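Local coordinates for protein FucU (Bifidobacterium longum subsp. infantis, PDB 3MVK) that probably interconverts the anomers of L-fucose and the pyranose and furanose forms of D-ribose, as an RbsD/FucU-family sugar mutarotase, at residues 16-28 against 55-68. Sequence-based numbering, arbitrary orientation.
Sequences VLCEMGHGDQLVI and ILKAILTVFPLDTY. With NA (sodium ion), chain B.
His22 gives its NE2 hydrogen to Asp66 OD1 (2.9 Å) in a somewhat bent bond (144°) that lies close to the imidazole plane but meets the oxygen from above the carboxylate plane. The same ring turns its CE1 edge onto one face of Tyr68 in a T-shaped stack, planes 72° apart, so bond and stack together fix its rotation. An imidazole suits this place because its far nitrogen, ND1, can still serve another partner, here a glycerol, probably from the crystallisation liquor. Asp66 OD1 is gripped twice: the backbone N of Tyr68 closes an Asx turn on it (2.9 Å), approaching from the carboxylate face opposite to His22. Gln140 holds OD2. Replacing Asp66 by an alanine would probably leave His22 NE2 and the Tyr68 backbone N without their shared acceptor, and the imidazole freer to turn.

Behind this polar end lies an apolar core. Phe63, CG anti to the backbone N (chi1 -176°), turns the CD1-CE1 side of its ring to Leu17 CD2, 3.7 Å from Phe63 CD1, and Leu26 CD2, 3.9 Å from Phe63 CE1. Selenomethionine Met20 sets CE at the ring edge, 3.6 Å from Phe63 CE1, with SE also on the edge side, 5.4 Å from the ring centroid, a Met-aromatic contact. Ile28, branched at CB, sends its longer arm to helix 55-60, where CD1 meets Ile59 CD1 tip to tip (4.0 Å).

Tyr68 OH bonds Asp82 of a second subunit. A histidine held by an aspartate beside a tyrosine at a subunit interface is consistent with the sugar pocket of RbsD/FucU mutarotases.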
loop_
_atom_site.group_PDB
_atom_site.type_symbol
_atom_site.label_atom_id
_atom_site.label_comp_id
_atom_site.label_asym_id
_atom_site.label_seq_id
_atom_site.Cartn_x
_atom_site.Cartn_y
_atom_site.Cartn_z
ATOM N N VAL G 16 -2.700 -17.494 -12.254
ATOM C CA VAL G 16 -2.726 -18.390 -11.084
ATOM C C VAL G 16 -2.449 -19.837 -11.510
ATOM O O VAL G 16 -1.611 -20.498 -10.904
ATOM C CB VAL G 16 -4.079 -18.287 -10.336
ATOM C CG1 VAL G 16 -4.295 -19.491 -9.411
ATOM C CG2 VAL G 16 -4.140 -16.989 -9.549
ATOM N N LEU G 17 -3.146 -20.313 -12.540
ATOM C CA LEU G 17 -3.018 -21.706 -12.981
ATOM C C LEU G 17 -1.594 -22.002 -13.446
ATOM O O LEU G 17 -1.054 -23.090 -13.178
ATOM C CB LEU G 17 -4.028 -22.028 -14.091
ATOM C CG LEU G 17 -5.492 -21.971 -13.624
ATOM C CD1 LEU G 17 -6.435 -22.020 -14.820
ATOM C CD2 LEU G 17 -5.815 -23.123 -12.632
ATOM N N CYS G 18 -0.982 -21.017 -14.092
ATOM C CA CYS G 18 0.382 -21.181 -14.589
ATOM C C CYS G 18 1.412 -21.175 -13.469
ATOM O O CYS G 18 2.388 -21.944 -13.500
ATOM C CB CYS G 18 0.697 -20.112 -15.626
ATOM S SG CYS G 18 -0.193 -20.407 -17.150
ATOM N N GLU G 19 1.219 -20.323 -12.479
ATOM C CA GLU G 19 2.228 -20.244 -11.445
ATOM C C GLU G 19 2.089 -21.276 -10.325
ATOM O O GLU G 19 3.021 -21.452 -9.534
ATOM C CB GLU G 19 2.330 -18.826 -10.906
ATOM C CG GLU G 19 1.190 -18.462 -10.003
ATOM C CD GLU G 19 0.963 -16.944 -9.858
ATOM O OE1 GLU G 19 1.701 -16.089 -10.386
ATOM O OE2 GLU G 19 -0.001 -16.601 -9.179
HETATM N N MSE G 20 0.948 -21.963 -10.257
HETATM C CA MSE G 20 0.866 -23.131 -9.377
HETATM C C MSE G 20 1.814 -24.218 -9.847
HETATM O O MSE G 20 2.046 -24.384 -11.057
HETATM C CB MSE G 20 -0.581 -23.652 -9.348
HETATM C CG MSE G 20 -1.467 -22.711 -8.591
HETATM SE SE MSE G 20 -3.377 -23.198 -8.671
HETATM C CE MSE G 20 -3.378 -24.878 -7.595
ATOM N N GLY G 21 2.357 -24.948 -8.878
ATOM C CA GLY G 21 3.282 -26.043 -9.153
ATOM C C GLY G 21 2.793 -27.335 -8.512
ATOM O O GLY G 21 1.684 -27.408 -7.955
ATOM N N HIS G 22 3.643 -28.352 -8.578
ATOM C CA HIS G 22 3.294 -29.683 -8.101
ATOM C C HIS G 22 2.885 -29.711 -6.614
ATOM O O HIS G 22 3.654 -29.339 -5.724
ATOM C CB HIS G 22 4.491 -30.599 -8.381
ATOM C CG HIS G 22 4.200 -32.045 -8.175
ATOM N ND1 HIS G 22 5.202 -32.975 -7.974
ATOM C CD2 HIS G 22 3.028 -32.729 -8.141
ATOM C CE1 HIS G 22 4.653 -34.173 -7.834
ATOM N NE2 HIS G 22 3.340 -34.052 -7.931
ATOM N N GLY G 23 1.652 -30.156 -6.352
ATOM C CA GLY G 23 1.138 -30.186 -4.998
ATOM C C GLY G 23 0.270 -29.016 -4.574
ATOM O O GLY G 23 -0.471 -29.110 -3.582
ATOM N N ASP G 24 0.358 -27.896 -5.291
ATOM C CA ASP G 24 -0.515 -26.754 -4.988
ATOM C C ASP G 24 -1.970 -27.135 -5.191
ATOM O O ASP G 24 -2.287 -27.961 -6.056
ATOM C CB ASP G 24 -0.208 -25.546 -5.895
ATOM C CG ASP G 24 0.971 -24.725 -5.403
ATOM O OD1 ASP G 24 1.227 -24.677 -4.181
ATOM O OD2 ASP G 24 1.618 -24.097 -6.266
ATOM N N GLN G 25 -2.839 -26.532 -4.379
ATOM C CA GLN G 25 -4.287 -26.797 -4.446
ATOM C C GLN G 25 -5.089 -25.540 -4.764
ATOM O O GLN G 25 -4.732 -24.423 -4.372
ATOM C CB GLN G 25 -4.788 -27.380 -3.130
ATOM C CG GLN G 25 -4.228 -28.765 -2.874
ATOM C CD GLN G 25 -4.673 -29.344 -1.550
ATOM O OE1 GLN G 25 -5.342 -28.683 -0.763
ATOM N NE2 GLN G 25 -4.271 -30.589 -1.285
ATOM N N LEU G 26 -6.189 -25.727 -5.486
ATOM C CA LEU G 26 -7.165 -24.674 -5.603
ATOM C C LEU G 26 -8.530 -25.239 -5.217
ATOM O O LEU G 26 -8.746 -26.459 -5.241
ATOM C CB LEU G 26 -7.181 -24.080 -7.021
ATOM C CG LEU G 26 -7.582 -24.993 -8.186
ATOM C CD1 LEU G 26 -9.092 -25.277 -8.215
ATOM C CD2 LEU G 26 -7.153 -24.385 -9.511
ATOM N N VAL G 27 -9.447 -24.354 -4.869
ATOM C CA VAL G 27 -10.780 -24.773 -4.488
ATOM C C VAL G 27 -11.778 -24.193 -5.482
ATOM O O VAL G 27 -11.781 -22.984 -5.731
ATOM C CB VAL G 27 -11.156 -24.229 -3.098
ATOM C CG1 VAL G 27 -12.583 -24.652 -2.710
ATOM C CG2 VAL G 27 -10.174 -24.702 -2.022
ATOM N N ILE G 28 -12.618 -25.051 -6.056
ATOM C CA ILE G 28 -13.808 -24.560 -6.765
ATOM C C ILE G 28 -14.895 -24.501 -5.710
ATOM O O ILE G 28 -15.336 -25.548 -5.213
ATOM C CB ILE G 28 -14.221 -25.503 -7.931
ATOM C CG1 ILE G 28 -13.047 -25.677 -8.901
ATOM C CG2 ILE G 28 -15.491 -24.956 -8.632
ATOM C CD1 ILE G 28 -13.289 -26.678 -9.993
ATOM N N ILE G 55 -16.774 -24.664 -14.797
ATOM C CA ILE G 55 -15.468 -24.267 -14.275
ATOM C C ILE G 55 -14.488 -25.442 -14.266
ATOM O O ILE G 55 -13.351 -25.308 -14.715
ATOM C CB ILE G 55 -15.578 -23.629 -12.881
ATOM C CG1 ILE G 55 -16.323 -22.305 -12.995
ATOM C CG2 ILE G 55 -14.187 -23.383 -12.282
ATOM C CD1 ILE G 55 -16.700 -21.711 -11.683
ATOM N N LEU G 56 -14.918 -26.589 -13.749
ATOM C CA LEU G 56 -14.028 -27.753 -13.723
ATOM C C LEU G 56 -13.603 -28.129 -15.122
ATOM O O LEU G 56 -12.429 -28.412 -15.362
ATOM C CB LEU G 56 -14.715 -28.943 -13.057
ATOM C CG LEU G 56 -13.862 -30.204 -12.957
ATOM C CD1 LEU G 56 -12.556 -30.009 -12.122
ATOM C CD2 LEU G 56 -14.708 -31.342 -12.363
ATOM N N LYS G 57 -14.554 -28.147 -16.045
ATOM C CA LYS G 57 -14.243 -28.545 -17.418
ATOM C C LYS G 57 -13.164 -27.630 -18.013
ATOM O O LYS G 57 -12.231 -28.108 -18.668
ATOM C CB LYS G 57 -15.492 -28.513 -18.286
ATOM C CG LYS G 57 -15.277 -29.007 -19.711
ATOM C CD LYS G 57 -16.532 -28.701 -20.548
ATOM C CE LYS G 57 -16.303 -29.034 -22.008
ATOM N NZ LYS G 57 -16.153 -30.504 -22.208
ATOM N N ALA G 58 -13.280 -26.325 -17.773
ATOM C CA ALA G 58 -12.325 -25.365 -18.277
ATOM C C ALA G 58 -10.945 -25.552 -17.635
ATOM O O ALA G 58 -9.917 -25.554 -18.325
ATOM C CB ALA G 58 -12.855 -23.941 -18.070
ATOM N N ILE G 59 -10.926 -25.717 -16.317
ATOM C CA ILE G 59 -9.670 -25.859 -15.572
ATOM C C ILE G 59 -8.899 -27.101 -16.029
ATOM O O ILE G 59 -7.700 -27.037 -16.236
ATOM C CB ILE G 59 -9.906 -25.892 -14.053
ATOM C CG1 ILE G 59 -10.256 -24.487 -13.568
ATOM C CG2 ILE G 59 -8.656 -26.429 -13.306
ATOM C CD1 ILE G 59 -10.736 -24.454 -12.130
ATOM N N LEU G 60 -9.598 -28.215 -16.196
ATOM C CA LEU G 60 -8.943 -29.467 -16.547
ATOM C C LEU G 60 -8.273 -29.430 -17.924
ATOM O O LEU G 60 -7.334 -30.197 -18.164
ATOM C CB LEU G 60 -9.906 -30.652 -16.438
ATOM C CG LEU G 60 -10.410 -30.981 -15.027
ATOM C CD1 LEU G 60 -11.432 -32.083 -15.134
ATOM C CD2 LEU G 60 -9.285 -31.362 -14.073
ATOM N N THR G 61 -8.708 -28.525 -18.802
ATOM C CA THR G 61 -8.013 -28.371 -20.086
ATOM C C THR G 61 -6.578 -27.838 -19.922
ATOM O O THR G 61 -5.727 -28.047 -20.795
ATOM C CB THR G 61 -8.797 -27.503 -21.084
ATOM O OG1 THR G 61 -8.739 -26.141 -20.666
ATOM C CG2 THR G 61 -10.242 -27.954 -21.194
ATOM N N VAL G 62 -6.296 -27.162 -18.808
ATOM C CA VAL G 62 -4.972 -26.579 -18.599
ATOM C C VAL G 62 -4.237 -27.033 -17.333
ATOM O O VAL G 62 -3.082 -26.662 -17.109
ATOM C CB VAL G 62 -5.016 -25.030 -18.659
ATOM C CG1 VAL G 62 -5.432 -24.566 -20.043
ATOM C CG2 VAL G 62 -5.938 -24.462 -17.588
ATOM N N PHE G 63 -4.883 -27.869 -16.530
ATOM C CA PHE G 63 -4.428 -28.151 -15.172
ATOM C C PHE G 63 -4.364 -29.658 -15.000
ATOM O O PHE G 63 -5.409 -30.327 -14.941
ATOM C CB PHE G 63 -5.438 -27.541 -14.195
ATOM C CG PHE G 63 -5.086 -27.656 -12.724
ATOM C CD1 PHE G 63 -4.510 -26.572 -12.049
ATOM C CD2 PHE G 63 -5.437 -28.780 -11.993
ATOM C CE1 PHE G 63 -4.235 -26.632 -10.660
ATOM C CE2 PHE G 63 -5.166 -28.862 -10.613
ATOM C CZ PHE G 63 -4.570 -27.783 -9.941
ATOM N N PRO G 64 -3.145 -30.208 -14.945
ATOM C CA PRO G 64 -2.995 -31.642 -14.719
ATOM C C PRO G 64 -3.288 -32.021 -13.269
ATOM O O PRO G 64 -2.837 -31.345 -12.325
ATOM C CB PRO G 64 -1.512 -31.900 -15.068
ATOM C CG PRO G 64 -0.840 -30.625 -14.731
ATOM C CD PRO G 64 -1.844 -29.507 -14.985
ATOM N N LEU G 65 -4.066 -33.085 -13.091
ATOM C CA LEU G 65 -4.342 -33.577 -11.746
ATOM C C LEU G 65 -3.201 -34.447 -11.269
ATOM O O LEU G 65 -2.719 -35.305 -12.024
ATOM C CB LEU G 65 -5.634 -34.394 -11.725
ATOM C CG LEU G 65 -6.933 -33.602 -11.851
ATOM C CD1 LEU G 65 -8.096 -34.570 -11.964
ATOM C CD2 LEU G 65 -7.108 -32.658 -10.651
ATOM N N ASP G 66 -2.829 -34.268 -10.005
ATOM C CA ASP G 66 -1.693 -34.948 -9.388
ATOM C C ASP G 66 -1.813 -36.473 -9.388
ATOM O O ASP G 66 -2.790 -37.025 -8.854
ATOM C CB ASP G 66 -1.487 -34.445 -7.965
ATOM C CG ASP G 66 -0.076 -34.699 -7.437
ATOM O OD1 ASP G 66 0.765 -35.312 -8.154
ATOM O OD2 ASP G 66 0.179 -34.286 -6.285
ATOM N N THR G 67 -0.807 -37.132 -9.967
ATOM C CA THR G 67 -0.732 -38.601 -9.984
ATOM C C THR G 67 0.132 -39.137 -8.833
ATOM O O THR G 67 0.231 -40.352 -8.659
ATOM C CB THR G 67 -0.149 -39.135 -11.326
ATOM O OG1 THR G 67 1.193 -38.658 -11.477
ATOM C CG2 THR G 67 -0.998 -38.694 -12.524
ATOM N N TYR G 68 0.748 -38.239 -8.058
ATOM C CA TYR G 68 1.559 -38.616 -6.888
ATOM C C TYR G 68 0.729 -38.851 -5.631
ATOM O O TYR G 68 1.260 -39.242 -4.584
ATOM C CB TYR G 68 2.652 -37.577 -6.611
ATOM C CG TYR G 68 3.776 -37.619 -7.599
ATOM C CD1 TYR G 68 5.070 -37.970 -7.198
ATOM C CD2 TYR G 68 3.555 -37.323 -8.945
ATOM C CE1 TYR G 68 6.124 -38.012 -8.130
ATOM C CE2 TYR G 68 4.609 -37.351 -9.883
ATOM C CZ TYR G 68 5.878 -37.703 -9.458
ATOM O OH TYR G 68 6.903 -37.752 -10.370
HETATM NA NA NA B . 1.439 -35.863 -11.807
HETATM O O HOH W 1 -1.988 -25.435 -14.918
#